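Local atomic coordinates of CoA binding domain protein (Escherichia coli, PDB entry 3QA9), a protein that is of unknown function but belongs by sequence to the CoA-binding domain family, with a Rossmann-like fold of parallel strands and helices. Residues 80-92 against 104-117. Numbering follows the deposited sequence.
Sequences LFVDPAKAWRFVV and FQYNTYYPLAARQA
L80 and F104 sit beside each other at the C-terminal ends of neighbouring parallel strands in a Rossmann-like fold, where each chain turns from strand into loop and helix. Between these segments the pairing ends in the backbone hydrogen bond from Q105 N to L80 O (3.3 Å). The following helices, 87-92 and 111-117, run nearly parallel (11°) with axes 8.7 Å apart, a spacing suited to the small A87, A113 and A117; A113 CB lies 3.8 Å from W88 N, while branched V91 extends CG1 to within 3.8 Å of A117 CB. The F104 ring takes L80 CD1 over one face in a CH-pi contact and A87 CB at its edge. F81 begins by pointing away, yet the end of its side chain comes back, so that Q105 CG lies over one face of the ring, 3.6 Å from the centroid; the Q105 amide is nearly parallel to the ring (planes 18° apart). In the loops, the compact ring of P84 packs CB against Y110 CD1 where the chain passes from strand to helix 87-92, and Y110 CG is anti to the backbone N (chi1 -164°), which carries CB and CG up to P84 O. T108 suits the type II turn 105-108: its hydroxyl and its N-H both reach Q105 O from the same face of that carbonyl, with OG1 2.7 Å from Q105 O.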
loop_
_atom_site.group_PDB
_atom_site.type_symbol
_atom_site.label_atom_id
_atom_site.label_comp_id
_atom_site.label_asym_id
_atom_site.label_seq_id
_atom_site.Cartn_x
_atom_site.Cartn_y
_atom_site.Cartn_z
ATOM N N LEU A 80 0.640 0.197 -3.519
ATOM C CA LEU A 80 0.558 -0.118 -4.937
ATOM C C LEU A 80 1.188 -1.381 -5.477
ATOM O O LEU A 80 2.355 -1.654 -5.253
ATOM C CB LEU A 80 1.122 1.051 -5.741
ATOM C CG LEU A 80 0.508 2.413 -5.441
ATOM C CD1 LEU A 80 1.235 3.458 -6.245
ATOM C CD2 LEU A 80 -0.978 2.408 -5.770
ATOM N N PHE A 81 0.381 -2.124 -6.223
ATOM C CA PHE A 81 0.797 -3.346 -6.894
ATOM C C PHE A 81 0.280 -3.111 -8.309
ATOM O O PHE A 81 -0.697 -3.727 -8.730
ATOM C CB PHE A 81 0.104 -4.572 -6.284
ATOM C CG PHE A 81 0.696 -5.013 -4.981
ATOM C CD1 PHE A 81 1.783 -5.883 -4.955
ATOM C CD2 PHE A 81 0.137 -4.604 -3.779
ATOM C CE1 PHE A 81 2.333 -6.305 -3.744
ATOM C CE2 PHE A 81 0.680 -5.021 -2.557
ATOM C CZ PHE A 81 1.764 -5.888 -2.543
ATOM N N VAL A 82 0.923 -2.189 -9.026
ATOM C CA VAL A 82 0.509 -1.842 -10.388
ATOM C C VAL A 82 1.707 -1.536 -11.278
ATOM O O VAL A 82 2.809 -1.278 -10.792
ATOM C CB VAL A 82 -0.400 -0.585 -10.398
ATOM C CG1 VAL A 82 -1.639 -0.829 -9.572
ATOM C CG2 VAL A 82 0.368 0.620 -9.848
ATOM N N ASP A 83 1.489 -1.571 -12.590
ATOM C CA ASP A 83 2.555 -1.259 -13.533
ATOM C C ASP A 83 2.867 0.224 -13.339
ATOM O O ASP A 83 1.965 1.027 -13.119
ATOM C CB ASP A 83 2.081 -1.516 -14.966
ATOM C CG ASP A 83 1.946 -2.997 -15.284
ATOM O OD1 ASP A 83 1.073 -3.350 -16.106
ATOM O OD2 ASP A 83 2.717 -3.804 -14.723
ATOM N N PRO A 84 4.150 0.605 -13.404
ATOM C CA PRO A 84 4.539 2.009 -13.227
ATOM C C PRO A 84 3.751 3.046 -14.034
ATOM O O PRO A 84 3.402 4.109 -13.521
ATOM C CB PRO A 84 6.015 1.998 -13.601
ATOM C CG PRO A 84 6.463 0.667 -13.094
ATOM C CD PRO A 84 5.342 -0.244 -13.574
ATOM N N ALA A 85 3.473 2.745 -15.298
ATOM C CA ALA A 85 2.755 3.684 -16.157
ATOM C C ALA A 85 1.328 3.969 -15.707
ATOM O O ALA A 85 0.704 4.916 -16.188
ATOM C CB ALA A 85 2.749 3.173 -17.590
ATOM N N LYS A 86 0.815 3.155 -14.789
ATOM C CA LYS A 86 -0.553 3.321 -14.294
ATOM C C LYS A 86 -0.634 3.967 -12.919
ATOM O O LYS A 86 -1.711 4.345 -12.468
ATOM C CB LYS A 86 -1.239 1.962 -14.206
ATOM C CG LYS A 86 -1.373 1.240 -15.510
ATOM C CD LYS A 86 -1.792 -0.172 -15.274
ATOM C CE LYS A 86 -1.576 -0.960 -16.530
ATOM N NZ LYS A 86 -2.210 -2.264 -16.405
ATOM N N ALA A 87 0.501 4.101 -12.253
ATOM C CA ALA A 87 0.500 4.636 -10.902
ATOM C C ALA A 87 -0.037 6.046 -10.701
ATOM O O ALA A 87 -0.650 6.327 -9.673
ATOM C CB ALA A 87 1.891 4.536 -10.306
ATOM N N TRP A 88 0.182 6.928 -11.672
ATOM C CA TRP A 88 -0.265 8.317 -11.547
ATOM C C TRP A 88 -1.718 8.435 -11.108
ATOM O O TRP A 88 -2.072 9.245 -10.258
ATOM C CB TRP A 88 -0.089 9.063 -12.880
ATOM C CG TRP A 88 -1.023 8.610 -13.975
ATOM C CD1 TRP A 88 -0.836 7.568 -14.843
ATOM C CD2 TRP A 88 -2.322 9.143 -14.264
ATOM N NE1 TRP A 88 -1.932 7.430 -15.663
ATOM C CE2 TRP A 88 -2.850 8.396 -15.346
ATOM C CE3 TRP A 88 -3.070 10.215 -13.752
ATOM C CZ2 TRP A 88 -4.124 8.644 -15.876
ATOM C CZ3 TRP A 88 -4.335 10.464 -14.284
ATOM C CH2 TRP A 88 -4.836 9.697 -15.353
ATOM N N ARG A 89 -2.548 7.609 -11.718
ATOM C CA ARG A 89 -3.983 7.566 -11.477
ATOM C C ARG A 89 -4.308 7.346 -10.000
ATOM O O ARG A 89 -5.056 8.098 -9.381
ATOM C CB ARG A 89 -4.524 6.430 -12.338
ATOM C CG ARG A 89 -5.994 6.233 -12.432
ATOM C CD ARG A 89 -6.257 5.216 -13.562
ATOM N NE ARG A 89 -6.656 3.879 -13.112
ATOM C CZ ARG A 89 -6.313 2.725 -13.692
ATOM N NH1 ARG A 89 -5.531 2.684 -14.760
ATOM N NH2 ARG A 89 -6.809 1.594 -13.225
ATOM N N PHE A 90 -3.724 6.306 -9.434
ATOM C CA PHE A 90 -3.963 5.987 -8.047
ATOM C C PHE A 90 -3.388 7.024 -7.115
ATOM O O PHE A 90 -3.890 7.231 -6.021
ATOM C CB PHE A 90 -3.424 4.597 -7.778
ATOM C CG PHE A 90 -4.046 3.591 -8.677
ATOM C CD1 PHE A 90 -3.355 3.091 -9.765
ATOM C CD2 PHE A 90 -5.319 3.109 -8.400
ATOM C CE1 PHE A 90 -3.959 2.193 -10.634
ATOM C CE2 PHE A 90 -5.940 2.217 -9.248
ATOM C CZ PHE A 90 -5.238 1.717 -10.351
ATOM N N VAL A 91 -2.340 7.695 -7.557
ATOM C CA VAL A 91 -1.767 8.752 -6.752
ATOM C C VAL A 91 -2.717 9.942 -6.692
ATOM O O VAL A 91 -2.929 10.521 -5.640
ATOM C CB VAL A 91 -0.436 9.204 -7.324
ATOM C CG1 VAL A 91 -0.067 10.584 -6.778
ATOM C CG2 VAL A 91 0.609 8.186 -6.957
ATOM N N VAL A 92 -3.291 10.304 -7.831
ATOM C CA VAL A 92 -4.230 11.426 -7.869
ATOM C C VAL A 92 -5.391 11.113 -6.942
ATOM O O VAL A 92 -5.872 11.973 -6.199
ATOM C CB VAL A 92 -4.772 11.665 -9.289
ATOM C CG1 VAL A 92 -5.933 12.657 -9.240
ATOM C CG2 VAL A 92 -3.663 12.198 -10.173
ATOM N N PHE A 104 5.056 2.383 -2.976
ATOM C CA PHE A 104 5.290 1.682 -4.235
ATOM C C PHE A 104 5.994 0.355 -3.966
ATOM O O PHE A 104 7.171 0.334 -3.595
ATOM C CB PHE A 104 6.181 2.502 -5.174
ATOM C CG PHE A 104 5.577 3.802 -5.624
ATOM C CD1 PHE A 104 5.681 4.948 -4.836
ATOM C CD2 PHE A 104 4.951 3.896 -6.866
ATOM C CE1 PHE A 104 5.170 6.170 -5.281
ATOM C CE2 PHE A 104 4.436 5.115 -7.319
ATOM C CZ PHE A 104 4.551 6.254 -6.524
ATOM N N GLN A 105 5.283 -0.752 -4.148
ATOM C CA GLN A 105 5.888 -2.065 -3.943
ATOM C C GLN A 105 6.960 -2.271 -5.016
ATOM O O GLN A 105 7.117 -1.445 -5.917
ATOM C CB GLN A 105 4.817 -3.163 -4.044
ATOM C CG GLN A 105 3.781 -3.115 -2.925
ATOM C CD GLN A 105 4.258 -3.770 -1.640
ATOM O OE1 GLN A 105 3.964 -3.297 -0.538
ATOM N NE2 GLN A 105 4.983 -4.876 -1.773
ATOM N N TYR A 106 7.702 -3.366 -4.929
ATOM C CA TYR A 106 8.743 -3.621 -5.919
ATOM C C TYR A 106 8.267 -3.538 -7.343
ATOM O O TYR A 106 7.222 -4.058 -7.681
ATOM C CB TYR A 106 9.343 -4.999 -5.741
ATOM C CG TYR A 106 9.920 -5.249 -4.401
ATOM C CD1 TYR A 106 9.437 -6.284 -3.626
ATOM C CD2 TYR A 106 10.960 -4.473 -3.916
ATOM C CE1 TYR A 106 9.985 -6.576 -2.419
ATOM C CE2 TYR A 106 11.534 -4.748 -2.687
ATOM C CZ TYR A 106 11.024 -5.804 -1.941
ATOM O OH TYR A 106 11.561 -6.142 -0.733
ATOM N N ASN A 107 9.075 -2.894 -8.169
ATOM C CA ASN A 107 8.813 -2.735 -9.588
ATOM C C ASN A 107 7.587 -1.929 -9.963
ATOM O O ASN A 107 7.105 -2.048 -11.080
ATOM C CB ASN A 107 8.711 -4.104 -10.248
ATOM C CG ASN A 107 9.864 -4.989 -9.897
ATOM O OD1 ASN A 107 9.681 -6.060 -9.334
ATOM N ND2 ASN A 107 11.066 -4.542 -10.204
ATOM N N THR A 108 7.067 -1.128 -9.041
ATOM C CA THR A 108 5.892 -0.321 -9.335
ATOM C C THR A 108 6.208 1.168 -9.368
ATOM O O THR A 108 5.399 1.964 -9.832
ATOM C CB THR A 108 4.771 -0.519 -8.296
ATOM O OG1 THR A 108 5.180 0.034 -7.034
ATOM C CG2 THR A 108 4.435 -1.998 -8.129
ATOM N N TYR A 109 7.387 1.537 -8.880
ATOM C CA TYR A 109 7.790 2.936 -8.833
ATOM C C TYR A 109 7.776 3.663 -10.178
ATOM O O TYR A 109 8.253 3.141 -11.183
ATOM C CB TYR A 109 9.195 3.051 -8.235
ATOM C CG TYR A 109 9.700 4.476 -8.090
ATOM C CD1 TYR A 109 9.178 5.326 -7.115
ATOM C CD2 TYR A 109 10.718 4.964 -8.910
ATOM C CE1 TYR A 109 9.667 6.632 -6.956
ATOM C CE2 TYR A 109 11.212 6.262 -8.759
ATOM C CZ TYR A 109 10.685 7.087 -7.781
ATOM O OH TYR A 109 11.198 8.355 -7.603
ATOM N N TYR A 110 7.230 4.876 -10.168
ATOM C CA TYR A 110 7.189 5.744 -11.331
ATOM C C TYR A 110 7.429 7.151 -10.796
ATOM O O TYR A 110 6.579 7.739 -10.135
ATOM C CB TYR A 110 5.855 5.631 -12.064
ATOM C CG TYR A 110 5.906 6.215 -13.456
ATOM C CD1 TYR A 110 6.701 5.643 -14.450
ATOM C CD2 TYR A 110 5.142 7.320 -13.780
ATOM C CE1 TYR A 110 6.734 6.170 -15.733
ATOM C CE2 TYR A 110 5.164 7.859 -15.041
ATOM C CZ TYR A 110 5.952 7.274 -16.018
ATOM O OH TYR A 110 5.941 7.802 -17.278
ATOM N N PRO A 111 8.618 7.699 -11.080
ATOM C CA PRO A 111 9.094 9.024 -10.669
ATOM C C PRO A 111 8.075 10.140 -10.727
ATOM O O PRO A 111 7.865 10.849 -9.757
ATOM C CB PRO A 111 10.246 9.309 -11.629
ATOM C CG PRO A 111 10.739 8.007 -12.011
ATOM C CD PRO A 111 9.552 7.077 -12.038
ATOM N N LEU A 112 7.470 10.329 -11.891
ATOM C CA LEU A 112 6.497 11.407 -12.043
ATOM C C LEU A 112 5.339 11.283 -11.065
ATOM O O LEU A 112 4.908 12.279 -10.483
ATOM C CB LEU A 112 5.974 11.454 -13.476
ATOM C CG LEU A 112 7.030 11.852 -14.511
ATOM C CD1 LEU A 112 6.426 11.767 -15.898
ATOM C CD2 LEU A 112 7.542 13.259 -14.229
ATOM N N ALA A 113 4.836 10.067 -10.881
ATOM C CA ALA A 113 3.726 9.840 -9.953
ATOM C C ALA A 113 4.180 10.156 -8.532
ATOM O O ALA A 113 3.456 10.792 -7.759
ATOM C CB ALA A 113 3.252 8.387 -10.042
ATOM N N ALA A 114 5.382 9.708 -8.189
ATOM C CA ALA A 114 5.927 9.949 -6.854
ATOM C C ALA A 114 6.053 11.439 -6.569
ATOM O O ALA A 114 5.677 11.915 -5.496
ATOM C CB ALA A 114 7.294 9.274 -6.714
ATOM N N ARG A 115 6.581 12.179 -7.536
ATOM C CA ARG A 115 6.758 13.617 -7.371
ATOM C C ARG A 115 5.418 14.320 -7.164
ATOM O O ARG A 115 5.285 15.191 -6.311
ATOM C CB ARG A 115 7.506 14.183 -8.586
ATOM C CG ARG A 115 7.754 15.707 -8.594
ATOM C CD ARG A 115 8.545 16.204 -7.374
ATOM N NE ARG A 115 9.843 15.556 -7.190
ATOM C CZ ARG A 115 10.999 15.981 -7.703
ATOM N NH1 ARG A 115 11.044 17.072 -8.453
ATOM N NH2 ARG A 115 12.120 15.316 -7.446
ATOM N N GLN A 116 4.412 13.926 -7.924
ATOM C CA GLN A 116 3.098 14.527 -7.764
ATOM C C GLN A 116 2.583 14.312 -6.340
ATOM O O GLN A 116 2.076 15.224 -5.705
ATOM C CB GLN A 116 2.130 13.933 -8.783
ATOM C CG GLN A 116 0.824 14.660 -8.836
ATOM C CD GLN A 116 -0.055 14.127 -9.934
ATOM O OE1 GLN A 116 0.170 13.031 -10.443
ATOM N NE2 GLN A 116 -1.064 14.894 -10.306
ATOM N N ALA A 117 2.728 13.101 -5.829
ATOM C CA ALA A 117 2.296 12.824 -4.459
ATOM C C ALA A 117 3.084 13.671 -3.471
ATOM O O ALA A 117 2.511 14.275 -2.567
ATOM C CB ALA A 117 2.489 11.369 -4.128
#